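Local structure of cysteine synthase (Fusobacterium nucleatum subsp. nucleatum strain ATCC 25586, 5XEM) at residues I69-S74 with Y141-Q146; T77-A82 with I105-A110; A155-T160 with A189-E194. The protein is a pyridoxal-phosphate-dependent, hydrogen sulfide-producing enzyme that probably also makes L-cysteine and acetate from O-acetyl-L-serine and sulfide. All coordinates share one frame; numbering follows the deposited sequence.

Interactions 1 and 2 belong to one neighbourhood, their centres about 12 Å apart, because strand 68-72 of the first runs on into helix 76-88 of the second. They join at two polar links: Q146 OE1 lies 2.6 Å from T77 OG1, a probable hydrogen bond, and T73 OG1 lies 3.2 Å from G78 N, probably another. E71 also packs against L81 there. Both contacts hold the same carboxylate of the bound lanthionine, 85F. Interaction 3 touches neither: its centre lies about 23 Å from that of interaction 1 and 26 Å from that of interaction 2, with nearest atoms about 9 and 8 Å apart. It joins two helices that precede and follow strand 174-178 of the other sheet.

Interaction 1: I69-S74 with Y141-Q146; sequences IIEATS and YFVPNQ. With 85F ((2R)-2-azanyl-3-[(2R)-2-azanyl-3-oxidanyl-3-oxidanylidene-propyl]sulfanyl-propanoic acid), chain C; ACT (acetate ion), chain F.
E71 reaches from strand 68-72 to two consecutive backbone amides beyond strand 141-142. E71 OE1 accepts from N145 N at 2.8 Å on the syn side, the donor somewhat out of the carboxylate plane and the bond bent to 137° at the hydrogen. E71 OE2 offers its syn lone pair to Q146 N, also at 2.8 Å and much straighter, at 167°. CG lies opposite the backbone N (chi1 -176°) and the chain folds at the next bond, which carries the carboxylate over to the turn; with both oxygens engaged, its rotation is fixed. Q146 returns the reach with a side chain extended beyond CG. Q146 NE2 donates to A72 O at 3.0 Å, on a lone pair in the carbonyl plane, and to carboxylate O of the lanthionine 85F at 2.8 Å. The amide oxygen OE1 is taken up by T77 and K46, so both ends of the amide are fixed. That ligand oxygen O is also met by T73 OG1 at 2.7 Å and by S74 N at 2.9 Å, giving it three donors. At the far end the two strands pair in parallel through I70 N and F142 O, 3.1 Å apart, while I69 CG2 packs against CD and CG of P144. Buried I70 O has no hydrogen-bond donor; it receives a CA-H...O contact from V143 CA at 3.3 Å. A short edge strand thus completes a parallel sheet whose neighbouring strand runs into the loop holding the lanthionine carboxylate, consistent with the substrate-binding loop of other cysteine synthases.

Interaction 2: T77-A82 with I105-A110; sequences TGIGLA and IQLMRA. With 85F ((2R)-2-azanyl-3-[(2R)-2-azanyl-3-oxidanyl-3-oxidanylidene-propyl]sulfanyl-propanoic acid), chain C.
M108 lays its thioether against the backbone of G78 and I79 where two nearly parallel helices run side by side. Helices 76-88 and 103-110 are successive crossover helices of a beta-alpha-beta-alpha-beta unit, linking the adjacent parallel strands 68-72, 92-97 and 114-118. Their short segments pass within 8.9 Å of each other at 15°, with no hydrogen bond between them. The tight part is centred on M108. G78 has no side chain, and the sulfur settles directly on its main chain, while M108 CG comes 3.8 Å from I79 N. A bend at chi3 (-79°) turns the methyl CE away from the line of the side chain; on the sheet side M108 also touches I94, M96 and V115. I79 crosses M108 at about a right angle, with I79 CG1 3.8 Å from M108 CG, and pushes I79 CD1 onward to L107 CD1, again 3.8 Å away. Packing slackens one turn later: the methyl CB of A82 is 4.2 Å from M108 O, and Y111 and T113 help to cover it. The outer face of helix 103-110 has a different character. There the guanidinium of exposed R109 lies over the I105 side chain, whose CG2 is 3.6 Å from the R109 guanidinium plane, above its centre. The second subunit also reaches this helix: L107 packs on L266 of that subunit, and Q106 NE2 bonds to L304 O of the same neighbour. At the N-terminal end of helix 76-88, T77 N donates to OXT of the 85F carboxylate at 2.9 Å.

Interaction 3: A155-T160 with A189-E194; sequences AHYETT and AKKLKE
K191 NZ is gripped from several directions: it donates to Y157 O at 2.8 Å, forms a salt bridge with E162, and lies over the face of the Y157 ring, 4.0 Å from its centroid, as a cation-pi contact. The bond to Y157 O comes from above the carbonyl plane, 39° out of it, not along a lone pair. The lysine chain curls, bending at chi2, chi3 and chi4, and this puts K191 CE over the same ring face, 3.6 Å from the Y157 centroid, in a CH-pi contact. One aromatic residue therefore receives the lysine both at its ring and at its backbone oxygen, which, together with E162, probably favours the charged amine. Y157 can span the gap because CG stands opposite its backbone N (chi1 177°), sending the ring across to helix 183-195. There Y157 OH donates to E194 OE1 at 2.6 Å, on the syn lone pair, with the carboxylate nearly perpendicular to the ring and set at its edge. These two helices flank strand 174-178 in sequence, and helix 183-195 is the crossover of the beta-alpha-beta unit 174-178 to 200-206; its N-terminal end holds S184 and follows G180, T181 and G182, all of which bind pyridoxal phosphate. The helix segments approach to 8.4 Å at 54°. E194 has been seen as a calcium ligand of this protein, though none is bound to this chain. Helix 151-167 is itself distorted by a wider pi-type turn at 156-160. A155 O accepts from T159 N at 3.0 Å and, on the opposite face of its carbonyl plane, from T159 OG1 at 2.7 Å, while H156 ND1 and T160 OG1 share a further hydrogen bond within the turn.

Interaction 1: I69-S74 with Y141-Q146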
loop_
_atom_site.group_PDB
_atom_site.type_symbol
_atom_site.label_atom_id
_atom_site.label_comp_id
_atom_site.label_asym_id
_atom_site.label_seq_id
_atom_site.Cartn_x
_atom_site.Cartn_y
_atom_site.Cartn_z
ATOM N N ILE A 69 -22.198 0.804 -12.390
ATOM C CA ILE A 69 -22.175 0.615 -10.954
ATOM C C ILE A 69 -22.174 2.031 -10.356
ATOM O O ILE A 69 -21.423 2.882 -10.812
ATOM C CB ILE A 69 -20.936 -0.169 -10.483
ATOM C CG1 ILE A 69 -20.747 -1.442 -11.322
ATOM C CG2 ILE A 69 -21.013 -0.458 -8.989
ATOM C CD1 ILE A 69 -21.966 -2.327 -11.435
ATOM N N ILE A 70 -23.033 2.261 -9.373
ATOM C CA ILE A 70 -23.181 3.584 -8.732
ATOM C C ILE A 70 -23.168 3.405 -7.216
ATOM O O ILE A 70 -23.936 2.605 -6.679
ATOM C CB ILE A 70 -24.488 4.294 -9.143
ATOM C CG1 ILE A 70 -24.699 4.291 -10.664
ATOM C CG2 ILE A 70 -24.460 5.743 -8.628
ATOM C CD1 ILE A 70 -26.093 4.720 -11.140
ATOM N N GLU A 71 -22.283 4.116 -6.502
ATOM C CA GLU A 71 -22.159 3.948 -5.061
ATOM C C GLU A 71 -21.849 5.269 -4.375
ATOM O O GLU A 71 -21.095 6.097 -4.910
ATOM C CB GLU A 71 -21.059 2.900 -4.706
ATOM C CG GLU A 71 -20.903 2.576 -3.214
ATOM C CD GLU A 71 -22.069 1.782 -2.611
ATOM O OE1 GLU A 71 -23.164 1.755 -3.216
ATOM O OE2 GLU A 71 -21.875 1.163 -1.537
ATOM N N ALA A 72 -22.455 5.448 -3.201
ATOM C CA ALA A 72 -22.084 6.514 -2.263
ATOM C C ALA A 72 -21.010 6.019 -1.284
ATOM O O ALA A 72 -21.164 4.966 -0.631
ATOM C CB ALA A 72 -23.308 7.005 -1.506
ATOM N N THR A 73 -19.949 6.804 -1.142
ATOM C CA THR A 73 -18.826 6.378 -0.316
ATOM C C THR A 73 -18.098 7.568 0.286
ATOM O O THR A 73 -18.153 8.670 -0.257
ATOM C CB THR A 73 -17.841 5.540 -1.170
ATOM O OG1 THR A 73 -16.680 5.221 -0.391
ATOM C CG2 THR A 73 -17.401 6.283 -2.387
ATOM N N SER A 74 -17.420 7.340 1.398
ATOM C CA SER A 74 -16.481 8.339 1.948
ATOM C C SER A 74 -15.102 8.231 1.319
ATOM O O SER A 74 -14.227 9.080 1.564
ATOM C CB SER A 74 -16.371 8.211 3.464
ATOM O OG SER A 74 -15.862 6.949 3.821
ATOM N N TYR A 141 -28.261 -0.139 -14.247
ATOM C CA TYR A 141 -27.376 0.181 -13.133
ATOM C C TYR A 141 -27.539 -0.821 -12.015
ATOM O O TYR A 141 -28.525 -1.569 -11.969
ATOM C CB TYR A 141 -27.595 1.610 -12.630
ATOM C CG TYR A 141 -28.989 1.896 -12.150
ATOM C CD1 TYR A 141 -29.395 1.484 -10.903
ATOM C CD2 TYR A 141 -29.914 2.587 -12.956
ATOM C CE1 TYR A 141 -30.677 1.731 -10.458
ATOM C CE2 TYR A 141 -31.193 2.859 -12.510
ATOM C CZ TYR A 141 -31.572 2.411 -11.266
ATOM O OH TYR A 141 -32.841 2.652 -10.806
ATOM N N PHE A 142 -26.535 -0.842 -11.133
ATOM C CA PHE A 142 -26.589 -1.585 -9.918
ATOM C C PHE A 142 -26.003 -0.683 -8.823
ATOM O O PHE A 142 -24.908 -0.154 -9.001
ATOM C CB PHE A 142 -25.753 -2.865 -10.034
ATOM C CG PHE A 142 -25.637 -3.625 -8.757
ATOM C CD1 PHE A 142 -26.744 -4.252 -8.223
ATOM C CD2 PHE A 142 -24.431 -3.703 -8.065
ATOM C CE1 PHE A 142 -26.674 -4.932 -7.021
ATOM C CE2 PHE A 142 -24.349 -4.423 -6.875
ATOM C CZ PHE A 142 -25.489 -5.019 -6.346
ATOM N N VAL A 143 -26.706 -0.539 -7.712
ATOM C CA VAL A 143 -26.154 0.183 -6.544
ATOM C C VAL A 143 -25.769 -0.853 -5.522
ATOM O O VAL A 143 -26.651 -1.506 -5.006
ATOM C CB VAL A 143 -27.215 1.138 -5.944
ATOM C CG1 VAL A 143 -26.641 1.891 -4.713
ATOM C CG2 VAL A 143 -27.695 2.105 -7.012
ATOM N N PRO A 144 -24.463 -1.022 -5.209
ATOM C CA PRO A 144 -24.068 -2.025 -4.217
ATOM C C PRO A 144 -24.712 -1.757 -2.854
ATOM O O PRO A 144 -25.176 -2.678 -2.164
ATOM C CB PRO A 144 -22.540 -1.886 -4.155
ATOM C CG PRO A 144 -22.170 -1.364 -5.490
ATOM C CD PRO A 144 -23.300 -0.515 -5.964
ATOM N N ASN A 145 -24.780 -0.477 -2.502
ATOM C CA ASN A 145 -25.264 -0.020 -1.188
ATOM C C ASN A 145 -24.646 -0.707 0.017
ATOM O O ASN A 145 -25.270 -1.507 0.712
ATOM C CB ASN A 145 -26.769 -0.014 -1.095
ATOM C CG ASN A 145 -27.274 0.982 -0.034
ATOM O OD1 ASN A 145 -26.583 1.228 0.954
ATOM N ND2 ASN A 145 -28.430 1.612 -0.276
ATOM N N GLN A 146 -23.407 -0.326 0.331
ATOM C CA GLN A 146 -22.749 -0.839 1.518
ATOM C C GLN A 146 -23.554 -0.658 2.824
ATOM O O GLN A 146 -23.333 -1.384 3.790
ATOM C CB GLN A 146 -21.383 -0.178 1.697
ATOM C CG GLN A 146 -21.433 1.333 1.836
ATOM C CD GLN A 146 -20.048 1.921 1.925
ATOM O OE1 GLN A 146 -19.137 1.322 2.496
ATOM N NE2 GLN A 146 -19.881 3.087 1.337
HETATM N N 85F C . -15.834 3.769 5.154
HETATM C CA 85F C . -17.011 3.763 4.259
HETATM C CB 85F C . -18.053 4.800 4.732
HETATM S SG 85F C . -18.881 4.360 6.241
HETATM C CD 85F C . -20.124 5.638 6.530
HETATM C CE 85F C . -19.556 7.070 6.713
HETATM N NZ2 85F C . -18.465 7.102 7.696
HETATM C CZ1 85F C . -20.714 7.969 7.223
HETATM O OH1 85F C . -20.379 9.130 7.606
HETATM O OH2 85F C . -21.900 7.536 7.254
HETATM C C 85F C . -16.612 4.051 2.828
HETATM O OXT 85F C . -15.441 3.795 2.507
HETATM O O 85F C . -17.503 4.484 2.055
HETATM C C ACT F . -30.061 2.720 -3.471
HETATM O O ACT F . -29.904 1.644 -2.889
HETATM O OXT ACT F . -30.415 2.759 -4.656
HETATM C CH3 ACT F . -29.819 3.988 -2.702
#

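Interaction 2: T77-A82 with I105-A110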
loop_
_atom_site.group_PDB
_atom_site.type_symbol
_atom_site.label_atom_id
_atom_site.label_comp_id
_atom_site.label_asym_id
_atom_site.label_seq_id
_atom_site.Cartn_x
_atom_site.Cartn_y
_atom_site.Cartn_z
ATOM N N THR A 77 -14.671 2.501 0.043
ATOM C CA THR A 77 -15.548 1.606 -0.741
ATOM C C THR A 77 -15.486 1.943 -2.237
ATOM O O THR A 77 -15.447 1.045 -3.085
ATOM C CB THR A 77 -16.970 1.596 -0.182
ATOM O OG1 THR A 77 -16.897 1.102 1.164
ATOM C CG2 THR A 77 -17.869 0.658 -1.023
ATOM N N GLY A 78 -15.410 3.236 -2.545
ATOM C CA GLY A 78 -15.205 3.696 -3.902
ATOM C C GLY A 78 -13.911 3.246 -4.526
ATOM O O GLY A 78 -13.887 2.778 -5.676
ATOM N N ILE A 79 -12.824 3.332 -3.761
ATOM C CA ILE A 79 -11.525 2.851 -4.257
ATOM C C ILE A 79 -11.536 1.350 -4.524
ATOM O O ILE A 79 -11.097 0.910 -5.562
ATOM C CB ILE A 79 -10.395 3.215 -3.289
ATOM C CG1 ILE A 79 -10.264 4.740 -3.216
ATOM C CG2 ILE A 79 -9.094 2.492 -3.680
ATOM C CD1 ILE A 79 -9.459 5.185 -1.997
ATOM N N GLY A 80 -12.048 0.557 -3.586
ATOM C CA GLY A 80 -12.177 -0.871 -3.787
ATOM C C GLY A 80 -13.046 -1.250 -4.988
ATOM O O GLY A 80 -12.688 -2.108 -5.774
ATOM N N LEU A 81 -14.191 -0.613 -5.124
ATOM C CA LEU A 81 -15.029 -0.769 -6.309
ATOM C C LEU A 81 -14.320 -0.345 -7.576
ATOM O O LEU A 81 -14.400 -1.037 -8.578
ATOM C CB LEU A 81 -16.338 0.009 -6.168
ATOM C CG LEU A 81 -17.337 -0.548 -5.173
ATOM C CD1 LEU A 81 -18.440 0.475 -4.913
ATOM C CD2 LEU A 81 -17.914 -1.869 -5.692
ATOM N N ALA A 82 -13.573 0.749 -7.515
ATOM C CA ALA A 82 -12.875 1.258 -8.707
ATOM C C ALA A 82 -11.832 0.251 -9.228
ATOM O O ALA A 82 -11.754 -0.026 -10.420
ATOM C CB ALA A 82 -12.247 2.605 -8.408
ATOM N N ILE A 105 -10.106 11.312 -4.258
ATOM C CA ILE A 105 -10.634 11.608 -5.599
ATOM C C ILE A 105 -9.618 11.197 -6.658
ATOM O O ILE A 105 -9.975 10.644 -7.683
ATOM C CB ILE A 105 -10.940 13.105 -5.856
ATOM C CG1 ILE A 105 -12.007 13.674 -4.920
ATOM C CG2 ILE A 105 -11.506 13.313 -7.256
ATOM C CD1 ILE A 105 -12.276 15.151 -5.188
ATOM N N GLN A 106 -8.349 11.490 -6.385
ATOM C CA GLN A 106 -7.251 11.122 -7.281
ATOM C C GLN A 106 -7.099 9.637 -7.444
ATOM O O GLN A 106 -6.861 9.162 -8.565
ATOM C CB GLN A 106 -5.933 11.700 -6.768
ATOM C CG GLN A 106 -5.839 13.197 -6.958
ATOM C CD GLN A 106 -5.787 13.559 -8.419
ATOM O OE1 GLN A 106 -6.821 13.792 -9.043
ATOM N NE2 GLN A 106 -4.577 13.570 -8.990
ATOM N N LEU A 107 -7.185 8.910 -6.335
ATOM C CA LEU A 107 -7.025 7.473 -6.361
ATOM C C LEU A 107 -8.137 6.921 -7.205
ATOM O O LEU A 107 -7.882 6.137 -8.089
ATOM C CB LEU A 107 -7.068 6.853 -4.952
ATOM C CG LEU A 107 -5.797 6.977 -4.118
ATOM C CD1 LEU A 107 -6.090 6.752 -2.634
ATOM C CD2 LEU A 107 -4.734 6.011 -4.618
ATOM N N MET A 108 -9.375 7.355 -6.939
ATOM C CA MET A 108 -10.517 6.827 -7.664
ATOM C C MET A 108 -10.455 7.122 -9.147
ATOM O O MET A 108 -10.681 6.217 -9.961
ATOM C CB MET A 108 -11.864 7.279 -7.059
ATOM C CG MET A 108 -12.303 6.335 -5.953
ATOM S SD MET A 108 -13.814 6.912 -5.176
ATOM C CE MET A 108 -13.146 8.182 -4.117
ATOM N N ARG A 109 -10.141 8.357 -9.512
ATOM C CA ARG A 109 -10.001 8.675 -10.928
ATOM C C ARG A 109 -8.856 7.906 -11.618
ATOM O O ARG A 109 -8.994 7.572 -12.785
ATOM C CB ARG A 109 -9.837 10.164 -11.153
ATOM C CG ARG A 109 -11.124 10.918 -10.979
ATOM C CD ARG A 109 -10.856 12.393 -11.048
ATOM N NE ARG A 109 -12.082 13.153 -10.848
ATOM C CZ ARG A 109 -12.131 14.468 -10.650
ATOM N NH1 ARG A 109 -11.008 15.190 -10.611
ATOM N NH2 ARG A 109 -13.296 15.062 -10.483
ATOM N N ALA A 110 -7.771 7.594 -10.908
ATOM C CA ALA A 110 -6.657 6.787 -11.503
ATOM C C ALA A 110 -7.156 5.430 -12.038
ATOM O O ALA A 110 -6.634 4.900 -13.024
ATOM C CB ALA A 110 -5.558 6.559 -10.485
HETATM N N 85F C . -15.834 3.769 5.154
HETATM C CA 85F C . -17.011 3.763 4.259
HETATM C CB 85F C . -18.053 4.800 4.732
HETATM S SG 85F C . -18.881 4.360 6.241
HETATM C CD 85F C . -20.124 5.638 6.530
HETATM C CE 85F C . -19.556 7.070 6.713
HETATM N NZ2 85F C . -18.465 7.102 7.696
HETATM C CZ1 85F C . -20.714 7.969 7.223
HETATM O OH1 85F C . -20.379 9.130 7.606
HETATM O OH2 85F C . -21.900 7.536 7.254
HETATM C C 85F C . -16.612 4.051 2.828
HETATM O OXT 85F C . -15.441 3.795 2.507
HETATM O O 85F C . -17.503 4.484 2.055
#

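Interaction 3: A155-T160 with A189-E194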
loop_
_atom_site.group_PDB
_atom_site.type_symbol
_atom_site.label_atom_id
_atom_site.label_comp_id
_atom_site.label_asym_id
_atom_site.label_seq_id
_atom_site.Cartn_x
_atom_site.Cartn_y
_atom_site.Cartn_z
ATOM N N ALA A 155 -19.051 -10.669 3.946
ATOM C CA ALA A 155 -17.678 -10.773 3.465
ATOM C C ALA A 155 -16.721 -10.959 4.647
ATOM O O ALA A 155 -15.861 -11.838 4.624
ATOM C CB ALA A 155 -17.300 -9.530 2.633
ATOM N N HIS A 156 -16.953 -10.195 5.713
ATOM C CA HIS A 156 -16.109 -10.224 6.922
ATOM C C HIS A 156 -16.407 -11.445 7.774
ATOM O O HIS A 156 -15.515 -12.014 8.402
ATOM C CB HIS A 156 -16.332 -8.964 7.736
ATOM C CG HIS A 156 -15.897 -7.690 7.006
ATOM N ND1 HIS A 156 -14.602 -7.415 6.744
ATOM C CD2 HIS A 156 -16.640 -6.647 6.477
ATOM C CE1 HIS A 156 -14.522 -6.231 6.073
ATOM N NE2 HIS A 156 -15.776 -5.747 5.938
ATOM N N TYR A 157 -17.677 -11.830 7.806
ATOM C CA TYR A 157 -18.073 -13.086 8.481
ATOM C C TYR A 157 -17.325 -14.280 7.879
ATOM O O TYR A 157 -16.851 -15.154 8.621
ATOM C CB TYR A 157 -19.574 -13.243 8.342
ATOM C CG TYR A 157 -20.172 -14.510 8.899
ATOM C CD1 TYR A 157 -20.613 -14.563 10.214
ATOM C CD2 TYR A 157 -20.384 -15.626 8.076
ATOM C CE1 TYR A 157 -21.207 -15.716 10.727
ATOM C CE2 TYR A 157 -20.967 -16.784 8.575
ATOM C CZ TYR A 157 -21.383 -16.814 9.899
ATOM O OH TYR A 157 -21.978 -17.946 10.410
ATOM N N GLU A 158 -17.206 -14.286 6.552
ATOM C CA GLU A 158 -16.590 -15.379 5.777
ATOM C C GLU A 158 -15.084 -15.394 5.696
ATOM O O GLU A 158 -14.493 -16.472 5.585
ATOM C CB GLU A 158 -17.162 -15.403 4.360
ATOM C CG GLU A 158 -18.634 -15.807 4.391
ATOM C CD GLU A 158 -19.306 -15.754 3.046
ATOM O OE1 GLU A 158 -18.648 -15.387 2.049
ATOM O OE2 GLU A 158 -20.514 -16.058 2.990
ATOM N N THR A 159 -14.450 -14.230 5.713
ATOM C CA THR A 159 -13.018 -14.170 5.428
ATOM C C THR A 159 -12.297 -13.531 6.577
ATOM O O THR A 159 -11.549 -14.224 7.260
ATOM C CB THR A 159 -12.738 -13.501 4.071
ATOM O OG1 THR A 159 -13.203 -12.146 4.094
ATOM C CG2 THR A 159 -13.482 -14.307 2.958
ATOM N N THR A 160 -12.592 -12.259 6.868
ATOM C CA THR A 160 -11.863 -11.510 7.922
ATOM C C THR A 160 -11.797 -12.258 9.256
ATOM O O THR A 160 -10.706 -12.457 9.860
ATOM C CB THR A 160 -12.519 -10.126 8.137
ATOM O OG1 THR A 160 -12.701 -9.485 6.873
ATOM C CG2 THR A 160 -11.633 -9.226 9.004
ATOM N N ALA A 189 -17.627 -9.811 14.137
ATOM C CA ALA A 189 -18.014 -10.131 15.513
ATOM C C ALA A 189 -18.987 -11.286 15.558
ATOM O O ALA A 189 -18.913 -12.092 16.495
ATOM C CB ALA A 189 -18.639 -8.914 16.203
ATOM N N LYS A 190 -19.893 -11.368 14.572
ATOM C CA LYS A 190 -20.877 -12.456 14.506
ATOM C C LYS A 190 -20.183 -13.800 14.384
ATOM O O LYS A 190 -20.479 -14.739 15.141
ATOM C CB LYS A 190 -21.857 -12.262 13.366
ATOM C CG LYS A 190 -22.977 -13.315 13.278
ATOM C CD LYS A 190 -23.999 -12.924 12.221
ATOM C CE LYS A 190 -25.090 -13.976 12.056
ATOM N NZ LYS A 190 -25.909 -13.791 10.825
ATOM N N LYS A 191 -19.204 -13.886 13.482
ATOM C CA LYS A 191 -18.482 -15.133 13.299
ATOM C C LYS A 191 -17.673 -15.495 14.522
ATOM O O LYS A 191 -17.694 -16.651 14.978
ATOM C CB LYS A 191 -17.593 -15.106 12.048
ATOM C CG LYS A 191 -16.646 -16.303 11.904
ATOM C CD LYS A 191 -17.332 -17.661 11.836
ATOM C CE LYS A 191 -18.152 -17.857 10.574
ATOM N NZ LYS A 191 -17.376 -17.859 9.309
ATOM N N LEU A 192 -16.963 -14.521 15.065
ATOM C CA LEU A 192 -16.110 -14.770 16.207
ATOM C C LEU A 192 -16.920 -15.276 17.424
ATOM O O LEU A 192 -16.482 -16.200 18.114
ATOM C CB LEU A 192 -15.336 -13.507 16.586
ATOM C CG LEU A 192 -14.253 -13.017 15.604
ATOM C CD1 LEU A 192 -13.589 -11.740 16.141
ATOM C CD2 LEU A 192 -13.244 -14.107 15.291
ATOM N N LYS A 193 -18.082 -14.670 17.663
ATOM C CA LYS A 193 -18.936 -15.047 18.781
ATOM C C LYS A 193 -19.612 -16.404 18.557
ATOM O O LYS A 193 -19.931 -17.104 19.531
ATOM C CB LYS A 193 -19.974 -13.958 19.064
ATOM C CG LYS A 193 -19.415 -12.876 19.955
ATOM C CD LYS A 193 -20.412 -11.792 20.346
ATOM C CE LYS A 193 -19.839 -11.005 21.513
ATOM N NZ LYS A 193 -20.554 -9.758 21.918
ATOM N N GLU A 194 -19.809 -16.795 17.303
ATOM C CA GLU A 194 -20.283 -18.158 17.016
ATOM C C GLU A 194 -19.250 -19.217 17.394
ATOM O O GLU A 194 -19.613 -20.253 17.946
ATOM C CB GLU A 194 -20.695 -18.319 15.570
ATOM C CG GLU A 194 -22.042 -17.701 15.284
ATOM C CD GLU A 194 -22.372 -17.631 13.815
ATOM O OE1 GLU A 194 -21.589 -18.106 12.967
ATOM O OE2 GLU A 194 -23.458 -17.109 13.504
#